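CADD-like protein of unknown function (Nostoc punctiforme, PDB 3B5O) is of unknown function but resembles CADD proteins of the heme-oxygenase-like helical superfamily and may be an oxidoreductase. Local coordinates at residues A141-A144 / I145-T148; Q219-W222 / Q223-Q227. All coordinates share one frame; numbering follows the deposited sequence. Where two conformers were deposited one is given.

Interaction 1 of 2, residues A141-A144 / I145-T148; sequences ATYA and IEAT
The phenol ring of Tyr-143 and the carboxylate of Glu-146 meet obliquely one turn apart, their planes 65° from each other; with Glu-146 in one of its two conformers, OE2 lies 3.8 Å from Tyr-143 CE1. This is an i to i+3 pair on helix 135-163 of an all-helical, heme-oxygenase-like fold. Tyr-143 has CG anti to the backbone N (chi1 -174°), as has Glu-146, and the two side chains leave the helix on the same flank. There a water joins their polar ends, 2.8 Å from Tyr-143 OH and giving a proton to Glu-146 OE2 at 2.8 Å. The hydroxyl is also hydrogen-bonded to Asn-12 of helix 2-18, a double role that suits a tyrosine, whose ring can be buried while its tip stays polar.

The backbone beneath is helical: Ala-147 N donates to Tyr-143 O at 2.9 Å, and Ile-145 N reaches Ala-141 O at 3.3 Å with a weak second bond to Thr-142 O. Ile-145 runs its longer branch back along the helix, CD1 ending 4.1 Å from Thr-142 CA, where Phe-131 of helix 118-131 also packs. Alanines let neighbouring helices come close: Ala-144 meets Phe-211 and Met-214 of helix 204-230, and Ala-147 lies against Asn-12 and Leu-15 of helix 2-18. Thr-148 turns its hydroxyl back over the preceding turn (chi1 57°), and Ala-144 O is approached twice, by the hydrogen-bonded Thr-148 N at 3.0 Å and by Thr-148 OG1 at 2.8 Å.

Interaction 2 of 2, residues Q219-W222 / Q223-Q227; sequences QVWW and QELAQ
Gln-219 and Gln-223 cross at one turn's spacing, their amide planes 44° apart. A water spans them, accepting from Gln-219 NE2 at 3.3 Å and donating to Gln-223 OE1 at 2.9 Å. Gln-219 OE1 is held by Ala-21 N, so this amide uses both ends. Gln-223 CG is anti to its carbonyl carbon (chi1 -65°), which brings that methylene 3.3 Å from Gln-219 O. Replacing Gln-223 by a leucine would probably leave the water without its acceptor and Gln-219 NE2 less firmly bridged. Glu-224 suits its place by charge: OE2 forms a salt bridge with Lys-122 of helix 118-131, while its chain passes across Val-220.

Apolar contacts lie on the buried flank. Leu-225 CD2, in one of its two conformers, approaches Trp-221 CE2 obliquely at 4.3 Å; Trp-221 also meets Phe-51, and its NE1 bonds to Thr-120. The large indole thus fills a buried site without stranding its nitrogen.

Backbone bonds run from i+4 to i throughout, Leu-225 N to Trp-221 O being 2.7 Å. Together they make an amphipathic alpha-helix, with the tryptophans and leucine turned into a helical bundle and Gln-219 and Gln-223 on a partly exposed side.

In the fold
Interactions 1 and 2 are one-turn contacts on different helices, 135-163 and 204-230, with centres 18 Å apart and nearest atoms about 8 Å apart, so they do not touch. Helix 204-230 nevertheless serves both: its Phe-211, Met-214 and Met-218 pack on interaction 1 before the chain reaches interaction 2. Helix 118-131 is shared likewise, Phe-131 meeting the first and Lys-122 and Leu-123 the second. The N-terminal region touches both, through helix 2-18 and then Tyr-19 to Ala-21. Interaction 1 lies deeper, about 8 Å from the chain centre against about 13 Å for interaction 2. With the function unknown, neither contact can be assigned to an active site.

Interaction 1 of 2, residues A141-A144 / I145-T148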
loop_
_atom_site.group_PDB
_atom_site.type_symbol
_atom_site.label_atom_id
_atom_site.label_comp_id
_atom_site.label_asym_id
_atom_site.label_seq_id
_atom_site.Cartn_x
_atom_site.Cartn_y
_atom_site.Cartn_z
ATOM N N ALA A 141 1.865 -11.807 2.355
ATOM C CA ALA A 141 1.477 -10.686 1.491
ATOM C C ALA A 141 0.804 -9.571 2.303
ATOM O O ALA A 141 0.991 -8.370 2.038
ATOM C CB ALA A 141 0.567 -11.168 0.376
ATOM N N THR A 142 -0.006 -9.965 3.281
ATOM C CA THR A 142 -0.679 -9.003 4.128
ATOM C C THR A 142 0.336 -8.253 4.997
ATOM O O THR A 142 0.240 -7.042 5.184
ATOM C CB THR A 142 -1.745 -9.717 4.992
ATOM O OG1 THR A 142 -2.643 -10.433 4.147
ATOM C CG2 THR A 142 -2.546 -8.721 5.852
ATOM N N TYR A 143 1.340 -8.965 5.505
ATOM C CA TYR A 143 2.384 -8.314 6.274
ATOM C C TYR A 143 3.184 -7.344 5.389
ATOM O O TYR A 143 3.639 -6.320 5.861
ATOM C CB TYR A 143 3.282 -9.363 6.960
ATOM C CG TYR A 143 4.293 -8.731 7.877
ATOM C CD1 TYR A 143 3.879 -8.024 8.986
ATOM C CD2 TYR A 143 5.644 -8.770 7.603
ATOM C CE1 TYR A 143 4.786 -7.389 9.815
ATOM C CE2 TYR A 143 6.552 -8.127 8.421
ATOM C CZ TYR A 143 6.119 -7.438 9.512
ATOM O OH TYR A 143 7.045 -6.813 10.328
ATOM N N ALA A 144 3.328 -7.654 4.107
ATOM C CA ALA A 144 3.967 -6.729 3.176
ATOM C C ALA A 144 3.225 -5.390 3.075
ATOM O O ALA A 144 3.860 -4.351 2.924
ATOM C CB ALA A 144 4.153 -7.345 1.821
ATOM N N ILE A 145 1.903 -5.417 3.159
ATOM C CA ILE A 145 1.127 -4.179 3.190
ATOM C C ILE A 145 1.522 -3.365 4.410
ATOM O O ILE A 145 1.743 -2.157 4.312
ATOM C CB ILE A 145 -0.396 -4.439 3.248
ATOM C CG1 ILE A 145 -0.890 -5.243 2.047
ATOM C CG2 ILE A 145 -1.173 -3.113 3.353
ATOM C CD1 ILE A 145 -2.358 -5.759 2.248
ATOM N N GLU A 146 1.619 -4.020 5.563
ATOM C CA GLU A 146 2.034 -3.335 6.791
ATOM C C GLU A 146 3.463 -2.779 6.685
ATOM O O GLU A 146 3.726 -1.644 7.082
ATOM C CB GLU A 146 1.896 -4.253 8.023
ATOM C CG GLU A 146 2.514 -3.668 9.292
ATOM C CD GLU A 146 2.317 -4.516 10.522
ATOM O OE1 GLU A 146 1.334 -5.280 10.571
ATOM O OE2 GLU A 146 3.142 -4.398 11.454
ATOM N N ALA A 147 4.383 -3.584 6.169
ATOM C CA ALA A 147 5.791 -3.185 6.081
ATOM C C ALA A 147 6.016 -2.021 5.118
ATOM O O ALA A 147 6.893 -1.188 5.332
ATOM C CB ALA A 147 6.644 -4.374 5.667
ATOM N N THR A 148 5.225 -1.966 4.061
ATOM C CA THR A 148 5.350 -0.910 3.063
ATOM C C THR A 148 4.592 0.360 3.406
ATOM O O THR A 148 4.790 1.370 2.760
ATOM C CB THR A 148 4.884 -1.376 1.659
ATOM O OG1 THR A 148 3.521 -1.838 1.699
ATOM C CG2 THR A 148 5.825 -2.461 1.128
HETATM O O HOH W 1 5.937 -4.563 11.628
#

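Interaction 2 of 2, residues Q219-W222 / Q223-Q227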
loop_
_atom_site.group_PDB
_atom_site.type_symbol
_atom_site.label_atom_id
_atom_site.label_comp_id
_atom_site.label_asym_id
_atom_site.label_seq_id
_atom_site.Cartn_x
_atom_site.Cartn_y
_atom_site.Cartn_z
ATOM N N GLN A 219 6.124 -2.932 -6.547
ATOM C CA GLN A 219 7.211 -2.248 -7.242
ATOM C C GLN A 219 6.994 -2.148 -8.747
ATOM O O GLN A 219 7.202 -1.089 -9.350
ATOM C CB GLN A 219 8.565 -2.865 -6.895
ATOM C CG GLN A 219 9.683 -2.319 -7.786
ATOM C CD GLN A 219 11.022 -2.316 -7.139
ATOM O OE1 GLN A 219 11.208 -1.711 -6.098
ATOM N NE2 GLN A 219 11.987 -2.971 -7.779
ATOM N N VAL A 220 6.601 -3.262 -9.352
ATOM C CA VAL A 220 6.276 -3.286 -10.767
ATOM C C VAL A 220 5.218 -2.233 -11.106
ATOM O O VAL A 220 5.344 -1.518 -12.081
ATOM C CB VAL A 220 5.871 -4.721 -11.223
ATOM C CG1 VAL A 220 5.096 -4.678 -12.533
ATOM C CG2 VAL A 220 7.132 -5.605 -11.334
ATOM N N TRP A 221 4.198 -2.115 -10.267
ATOM C CA TRP A 221 3.145 -1.115 -10.457
ATOM C C TRP A 221 3.680 0.298 -10.442
ATOM O O TRP A 221 3.370 1.090 -11.334
ATOM C CB TRP A 221 2.068 -1.301 -9.404
ATOM C CG TRP A 221 0.970 -0.305 -9.372
ATOM C CD1 TRP A 221 0.064 -0.040 -10.346
ATOM C CD2 TRP A 221 0.597 0.471 -8.234
ATOM N NE1 TRP A 221 -0.825 0.903 -9.904
ATOM C CE2 TRP A 221 -0.545 1.211 -8.598
ATOM C CE3 TRP A 221 1.112 0.599 -6.935
ATOM C CZ2 TRP A 221 -1.201 2.047 -7.701
ATOM C CZ3 TRP A 221 0.481 1.431 -6.049
ATOM C CH2 TRP A 221 -0.674 2.158 -6.440
ATOM N N TRP A 222 4.492 0.628 -9.453
ATOM C CA TRP A 222 5.065 1.977 -9.411
ATOM C C TRP A 222 5.859 2.284 -10.683
ATOM O O TRP A 222 5.785 3.379 -11.217
ATOM C CB TRP A 222 5.957 2.139 -8.169
ATOM C CG TRP A 222 5.188 2.474 -6.931
ATOM C CD1 TRP A 222 4.860 1.645 -5.899
ATOM C CD2 TRP A 222 4.597 3.734 -6.633
ATOM N NE1 TRP A 222 4.117 2.317 -4.956
ATOM C CE2 TRP A 222 3.940 3.607 -5.392
ATOM C CE3 TRP A 222 4.566 4.971 -7.297
ATOM C CZ2 TRP A 222 3.279 4.664 -4.802
ATOM C CZ3 TRP A 222 3.900 6.009 -6.707
ATOM C CH2 TRP A 222 3.266 5.852 -5.481
ATOM N N GLN A 223 6.632 1.306 -11.149
ATOM C CA GLN A 223 7.424 1.474 -12.361
ATOM C C GLN A 223 6.519 1.688 -13.571
ATOM O O GLN A 223 6.747 2.579 -14.402
ATOM C CB GLN A 223 8.344 0.273 -12.557
ATOM C CG GLN A 223 9.385 0.170 -11.457
ATOM C CD GLN A 223 10.191 -1.099 -11.480
ATOM O OE1 GLN A 223 9.709 -2.160 -11.885
ATOM N NE2 GLN A 223 11.455 -0.996 -11.019
ATOM N N GLU A 224 5.451 0.899 -13.657
ATOM C CA GLU A 224 4.570 0.983 -14.807
ATOM C C GLU A 224 3.747 2.249 -14.776
ATOM O O GLU A 224 3.466 2.848 -15.837
ATOM C CB GLU A 224 3.646 -0.242 -14.859
ATOM C CG GLU A 224 4.370 -1.503 -15.188
ATOM C CD GLU A 224 3.556 -2.765 -14.959
ATOM O OE1 GLU A 224 2.459 -2.659 -14.412
ATOM O OE2 GLU A 224 4.047 -3.827 -15.339
ATOM N N LEU A 225 3.361 2.666 -13.584
ATOM C CA LEU A 225 2.586 3.886 -13.418
ATOM C C LEU A 225 3.409 5.150 -13.729
ATOM O O LEU A 225 2.875 6.157 -14.204
ATOM C CB LEU A 225 2.028 3.913 -12.005
ATOM C CG LEU A 225 1.115 5.062 -11.648
ATOM C CD1 LEU A 225 -0.158 5.001 -12.463
ATOM C CD2 LEU A 225 0.772 5.004 -10.180
ATOM N N ALA A 226 4.705 5.113 -13.441
ATOM C CA ALA A 226 5.594 6.197 -13.866
ATOM C C ALA A 226 5.663 6.307 -15.403
ATOM O O ALA A 226 5.619 7.412 -15.957
ATOM C CB ALA A 226 6.997 6.008 -13.271
ATOM N N GLN A 227 5.753 5.172 -16.089
ATOM C CA GLN A 227 5.750 5.152 -17.548
ATOM C C GLN A 227 4.413 5.607 -18.124
ATOM O O GLN A 227 4.383 6.393 -19.074
ATOM C CB GLN A 227 6.149 3.771 -18.068
ATOM C CG GLN A 227 6.104 3.627 -19.589
ATOM C CD GLN A 227 6.949 4.655 -20.311
ATOM O OE1 GLN A 227 6.578 5.133 -21.389
ATOM N NE2 GLN A 227 8.083 5.016 -19.716
HETATM O O HOH W 2 10.802 -4.391 -10.473
#